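Local coordinates for protein Trypsin/factor XIIA inhibitor (Zea mays, PDB 1BEA) that inhibits mammalian trypsin and, specifically, activated Hageman factor (factor XIIa), as a monomeric cereal trypsin/alpha-amylase inhibitor, at residues W22-R27 with A96-E101; G78-L83 with V90-A95. All coordinates share one frame; numbering follows the deposited sequence.

Contact 1 of 2, residues W22-R27 with A96-E101; sequences WYVTSR and ATLVTE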
loop_
_atom_site.group_PDB
_atom_site.type_symbol
_atom_site.label_atom_id
_atom_site.label_comp_id
_atom_site.label_asym_id
_atom_site.label_seq_id
_atom_site.Cartn_x
_atom_site.Cartn_y
_atom_site.Cartn_z
ATOM N N TRP A 22 3.737 4.849 -5.720
ATOM C CA TRP A 22 3.989 6.142 -6.396
ATOM C C TRP A 22 3.164 7.285 -5.885
ATOM O O TRP A 22 3.603 8.433 -5.919
ATOM C CB TRP A 22 3.698 6.047 -7.908
ATOM C CG TRP A 22 4.639 5.187 -8.624
ATOM C CD1 TRP A 22 4.337 4.301 -9.609
ATOM C CD2 TRP A 22 6.036 5.035 -8.354
ATOM N NE1 TRP A 22 5.460 3.594 -9.965
ATOM C CE2 TRP A 22 6.518 4.020 -9.211
ATOM C CE3 TRP A 22 6.937 5.654 -7.466
ATOM C CZ2 TRP A 22 7.856 3.611 -9.207
ATOM C CZ3 TRP A 22 8.248 5.254 -7.465
ATOM C CH2 TRP A 22 8.705 4.239 -8.329
ATOM N N TYR A 23 1.935 6.984 -5.490
ATOM C CA TYR A 23 1.070 8.010 -4.927
ATOM C C TYR A 23 1.716 8.430 -3.579
ATOM O O TYR A 23 1.813 9.603 -3.261
ATOM C CB TYR A 23 -0.334 7.441 -4.724
ATOM C CG TYR A 23 -1.272 8.340 -3.952
ATOM C CD1 TYR A 23 -1.204 9.725 -4.089
ATOM C CD2 TYR A 23 -2.248 7.812 -3.114
ATOM C CE1 TYR A 23 -2.078 10.558 -3.415
ATOM C CE2 TYR A 23 -3.137 8.644 -2.431
ATOM C CZ TYR A 23 -3.047 10.017 -2.588
ATOM O OH TYR A 23 -3.907 10.870 -1.908
ATOM N N VAL A 24 2.195 7.460 -2.822
ATOM C CA VAL A 24 2.822 7.729 -1.560
ATOM C C VAL A 24 4.133 8.489 -1.699
ATOM O O VAL A 24 4.398 9.381 -0.893
ATOM C CB VAL A 24 3.101 6.432 -0.792
ATOM C CG1 VAL A 24 4.062 6.686 0.342
ATOM C CG2 VAL A 24 1.805 5.884 -0.244
ATOM N N THR A 25 4.970 8.152 -2.683
ATOM C CA THR A 25 6.250 8.865 -2.834
ATOM C C THR A 25 6.075 10.277 -3.425
ATOM O O THR A 25 6.926 11.188 -3.238
ATOM C CB THR A 25 7.253 8.096 -3.719
ATOM O OG1 THR A 25 6.679 7.842 -5.007
ATOM C CG2 THR A 25 7.618 6.830 -3.088
ATOM N N SER A 26 4.972 10.453 -4.144
ATOM C CA SER A 26 4.691 11.723 -4.749
ATOM C C SER A 26 4.586 12.708 -3.625
ATOM O O SER A 26 5.292 13.719 -3.609
ATOM C CB SER A 26 3.376 11.659 -5.487
ATOM O OG SER A 26 3.550 10.964 -6.698
ATOM N N ARG A 27 3.721 12.369 -2.670
ATOM C CA ARG A 27 3.462 13.205 -1.497
ATOM C C ARG A 27 4.583 13.356 -0.472
ATOM O O ARG A 27 4.957 14.454 -0.097
ATOM C CB ARG A 27 2.203 12.722 -0.787
ATOM C CG ARG A 27 1.854 13.576 0.411
ATOM C CD ARG A 27 0.374 13.536 0.698
ATOM N NE ARG A 27 -0.092 14.403 1.797
ATOM C CZ ARG A 27 0.570 14.699 2.921
ATOM N NH1 ARG A 27 1.786 14.231 3.175
ATOM N NH2 ARG A 27 -0.016 15.468 3.832
ATOM N N ALA A 96 -0.143 4.361 5.687
ATOM C CA ALA A 96 -1.093 3.730 6.579
ATOM C C ALA A 96 -2.504 4.341 6.519
ATOM O O ALA A 96 -3.463 3.699 6.938
ATOM C CB ALA A 96 -0.538 3.763 7.987
ATOM N N THR A 97 -2.644 5.544 5.946
ATOM C CA THR A 97 -3.944 6.244 5.856
ATOM C C THR A 97 -4.713 5.987 4.589
ATOM O O THR A 97 -5.812 6.494 4.390
ATOM C CB THR A 97 -3.803 7.806 5.948
ATOM O OG1 THR A 97 -3.614 8.354 4.640
ATOM C CG2 THR A 97 -2.624 8.194 6.803
ATOM N N LEU A 98 -4.157 5.178 3.721
ATOM C CA LEU A 98 -4.830 4.993 2.459
ATOM C C LEU A 98 -6.276 4.523 2.555
ATOM O O LEU A 98 -7.115 5.055 1.831
ATOM C CB LEU A 98 -3.995 4.073 1.561
ATOM C CG LEU A 98 -3.046 4.769 0.566
ATOM C CD1 LEU A 98 -2.927 6.269 0.781
ATOM C CD2 LEU A 98 -1.708 4.115 0.696
ATOM N N VAL A 99 -6.591 3.550 3.425
ATOM C CA VAL A 99 -7.992 3.076 3.524
ATOM C C VAL A 99 -8.990 4.113 4.055
ATOM O O VAL A 99 -10.205 4.042 3.796
ATOM C CB VAL A 99 -8.146 1.833 4.444
ATOM C CG1 VAL A 99 -7.296 0.715 3.935
ATOM C CG2 VAL A 99 -7.780 2.182 5.886
ATOM N N THR A 100 -8.462 5.053 4.821
ATOM C CA THR A 100 -9.248 6.095 5.435
ATOM C C THR A 100 -10.162 6.809 4.496
ATOM O O THR A 100 -9.854 6.931 3.313
ATOM C CB THR A 100 -8.336 7.081 6.026
ATOM O OG1 THR A 100 -7.451 6.368 6.867
ATOM C CG2 THR A 100 -9.096 8.103 6.842
ATOM N N GLU A 101 -11.283 7.303 5.027
ATOM C CA GLU A 101 -12.262 8.051 4.229
ATOM C C GLU A 101 -11.645 9.355 3.736
ATOM O O GLU A 101 -12.158 9.989 2.807
ATOM C CB GLU A 101 -13.533 8.322 5.036
ATOM C CG GLU A 101 -13.299 8.794 6.450
ATOM C CD GLU A 101 -14.491 9.595 7.000
ATOM O OE1 GLU A 101 -15.362 10.009 6.190
ATOM O OE2 GLU A 101 -14.558 9.808 8.242
#

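Contact 2 of 2, residues G78-L83 with V90-A95; sequences GRLEDL and VQRGFA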
loop_
_atom_site.group_PDB
_atom_site.type_symbol
_atom_site.label_atom_id
_atom_site.label_comp_id
_atom_site.label_asym_id
_atom_site.label_seq_id
_atom_site.Cartn_x
_atom_site.Cartn_y
_atom_site.Cartn_z
ATOM N N GLY A 78 6.961 -5.922 -2.026
ATOM C CA GLY A 78 6.671 -4.620 -1.460
ATOM C C GLY A 78 7.744 -3.954 -0.630
ATOM O O GLY A 78 8.932 -4.103 -0.871
ATOM N N ARG A 79 7.284 -3.184 0.340
ATOM C CA ARG A 79 8.141 -2.439 1.248
ATOM C C ARG A 79 8.596 -1.106 0.694
ATOM O O ARG A 79 9.055 -1.027 -0.454
ATOM C CB ARG A 79 9.369 -3.235 1.632
ATOM C CG ARG A 79 10.206 -2.523 2.661
ATOM C CD ARG A 79 11.168 -3.460 3.384
ATOM N NE ARG A 79 12.049 -2.732 4.316
ATOM C CZ ARG A 79 12.035 -2.865 5.646
ATOM N NH1 ARG A 79 11.187 -3.702 6.240
ATOM N NH2 ARG A 79 12.859 -2.129 6.387
ATOM N N LEU A 80 8.465 -0.061 1.527
ATOM C CA LEU A 80 8.875 1.273 1.143
ATOM C C LEU A 80 10.256 1.445 1.726
ATOM O O LEU A 80 10.438 1.280 2.931
ATOM C CB LEU A 80 7.975 2.341 1.762
ATOM C CG LEU A 80 6.470 2.221 1.637
ATOM C CD1 LEU A 80 5.782 3.018 2.762
ATOM C CD2 LEU A 80 6.054 2.735 0.271
ATOM N N GLU A 81 11.214 1.791 0.878
ATOM C CA GLU A 81 12.572 2.013 1.327
ATOM C C GLU A 81 12.961 3.475 1.220
ATOM O O GLU A 81 12.203 4.301 0.730
ATOM C CB GLU A 81 13.539 1.166 0.515
ATOM C CG GLU A 81 13.494 -0.303 0.890
ATOM C CD GLU A 81 13.714 -0.528 2.384
ATOM O OE1 GLU A 81 13.299 0.319 3.213
ATOM O OE2 GLU A 81 14.307 -1.563 2.735
ATOM N N ASP A 82 14.165 3.791 1.671
ATOM C CA ASP A 82 14.614 5.166 1.647
ATOM C C ASP A 82 14.915 5.668 0.260
ATOM O O ASP A 82 15.430 4.953 -0.583
ATOM C CB ASP A 82 15.850 5.309 2.511
ATOM C CG ASP A 82 15.537 5.238 3.977
ATOM O OD1 ASP A 82 15.544 4.122 4.530
ATOM O OD2 ASP A 82 15.276 6.299 4.575
ATOM N N LEU A 83 14.588 6.925 0.045
ATOM C CA LEU A 83 14.837 7.566 -1.224
ATOM C C LEU A 83 15.680 8.752 -0.804
ATOM O O LEU A 83 15.527 9.274 0.296
ATOM C CB LEU A 83 13.530 7.997 -1.856
ATOM C CG LEU A 83 12.841 6.788 -2.493
ATOM C CD1 LEU A 83 11.660 7.229 -3.345
ATOM C CD2 LEU A 83 13.855 6.039 -3.369
ATOM N N VAL A 90 8.999 8.274 6.856
ATOM C CA VAL A 90 8.102 9.326 6.433
ATOM C C VAL A 90 7.014 8.812 5.502
ATOM O O VAL A 90 5.867 9.219 5.603
ATOM C CB VAL A 90 8.839 10.430 5.699
ATOM C CG1 VAL A 90 7.947 11.655 5.628
ATOM C CG2 VAL A 90 10.154 10.753 6.416
ATOM N N GLN A 91 7.373 7.918 4.586
ATOM C CA GLN A 91 6.392 7.404 3.637
ATOM C C GLN A 91 5.382 6.454 4.296
ATOM O O GLN A 91 4.213 6.437 3.933
ATOM C CB GLN A 91 7.130 6.711 2.498
ATOM C CG GLN A 91 8.415 7.379 2.091
ATOM C CD GLN A 91 9.218 6.466 1.211
ATOM O OE1 GLN A 91 8.659 5.791 0.364
ATOM N NE2 GLN A 91 10.532 6.419 1.415
ATOM N N ARG A 92 5.853 5.678 5.270
ATOM C CA ARG A 92 5.042 4.729 6.043
ATOM C C ARG A 92 3.827 5.387 6.703
ATOM O O ARG A 92 2.677 4.911 6.606
ATOM C CB ARG A 92 5.875 4.146 7.165
ATOM C CG ARG A 92 6.489 2.816 6.891
ATOM C CD ARG A 92 7.070 2.256 8.175
ATOM N NE ARG A 92 6.402 1.037 8.627
ATOM C CZ ARG A 92 5.466 0.985 9.561
ATOM N NH1 ARG A 92 5.047 2.076 10.157
ATOM N NH2 ARG A 92 4.981 -0.171 9.941
ATOM N N GLY A 93 4.103 6.468 7.425
ATOM C CA GLY A 93 3.036 7.185 8.086
ATOM C C GLY A 93 1.919 7.500 7.115
ATOM O O GLY A 93 0.760 7.234 7.374
ATOM N N PHE A 94 2.256 8.043 5.957
ATOM C CA PHE A 94 1.209 8.381 5.027
ATOM C C PHE A 94 0.545 7.185 4.376
ATOM O O PHE A 94 -0.647 7.235 4.064
ATOM C CB PHE A 94 1.743 9.285 3.937
ATOM C CG PHE A 94 0.741 9.549 2.855
ATOM C CD1 PHE A 94 -0.447 10.227 3.154
ATOM C CD2 PHE A 94 0.943 9.070 1.555
ATOM C CE1 PHE A 94 -1.415 10.415 2.181
ATOM C CE2 PHE A 94 -0.018 9.253 0.574
ATOM C CZ PHE A 94 -1.197 9.922 0.885
ATOM N N ALA A 95 1.310 6.116 4.154
ATOM C CA ALA A 95 0.751 4.921 3.507
ATOM C C ALA A 95 -0.307 4.263 4.374
ATOM O O ALA A 95 -1.251 3.668 3.873
ATOM C CB ALA A 95 1.852 3.905 3.211
HETATM O O HOH W 1 9.739 3.313 -1.000
#

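Contact 1 of 2, residues W22-R27 with A96-E101
L98 divides its two methyls between neighbouring side chains of helix 18-29. Its CD1 lies 4.0 Å from CE2 of Y23, reaching the ring obliquely, while its CD2 stands 4.0 Å from CG2 of V24. No hydrogen bond links 22-27 to 96-101, so the contact is purely apolar, and at 102 Å² of buried surface, both sides summed, it is a small one. The backbones stay well apart, with CA of V24 and CA of L98 separated by 9.1 Å; side chains from both segments bridge it. CG of Y23 is anti to the backbone N (chi1 171°), which carries the ring out from the helix to lie alongside L98, the two side chains running in opposing senses. Further out, the Y23 hydroxyl is hydrogen-bonded to E103 and its ring meets F94 edge-to-face, two contacts that help fix the ring beside L98. The leucine backbone is placed by a type I beta turn from T97 to T100 and is hydrogen-bonded to C104. All three touching residues are buried. The contact thus joins helix 18-29 to the loop following helix 88-95 inside the all-helical, disulfide-linked fold of the cereal trypsin/alpha-amylase inhibitors.

Contact 2 of 2, residues G78-L83 with V90-A95
L80 and Q91 mark the closest backbone approach, 7.1 Å between their CA atoms, where the irregular segment 78-83 passes helix 88-95. The L80 side chain points toward the helix and lays CD1 against its backbone, 3.7 Å from N of R92. The same methyl is 4.1 Å from CB of A95, the residue one turn after Q91, so one branch bridges positions a turn apart on the helix. Q91 runs past L80 in the opposite direction, its chain extended beyond CG, and brings its amide to the loop backbone. There NE2 donates to O of E81 at 2.8 Å, with an N-H...O angle of 150°; the donor stands above the carbonyl plane, 36° out of it. The other end of the amide is engaged too: water 1 donates to OE1 of Q91 at 3.0 Å and to O of E81 at 3.2 Å, so this carbonyl receives both the amide and the water. Bonds at both NE2 and OE1 should fix which way the amide is turned, and OE1 also packs 3.8 Å from CB of L80. Were Q91 replaced by an alanine, the E81 carbonyl would probably lose its amide donor, the bridging water one of its acceptors, and a gap would open beside CB of L80. CB of E81 points away from 90-95, and its carboxylate forms a salt bridge with R79, NE to OE2 at 3.0 Å. R92 packs its CG on L80, but its guanidinium is committed to a salt bridge with D65. Around this loop-helix junction, Q91 also leans on V24, T25, T28 and C29 of helix 18-29, whereas R92 and A95 pack on M64 of helix 56-65, placing helix 88-95 in contact with both.

Contact 2 is nested along the chain within the loop that contact 1 closes, and their centres lie about 10 Å apart. They meet directly: CG1 of V24 packs 3.6 Å from O of Q91, and CG2 of V24 is 3.8 Å from CD2 of F94. V24 therefore touches L98 in contact 1 and helix 88-95 in contact 2, while CG2 of T25 lies 3.8 Å from OE1 of Q91. Helix 88-95 is thus bordered by helix 18-29 and by segment 78-83. As for the protease-cleaved bond between R34 and L35, the Y23 side chain of contact 1 is about 9 Å from that of L35; contact 2 lies away from it.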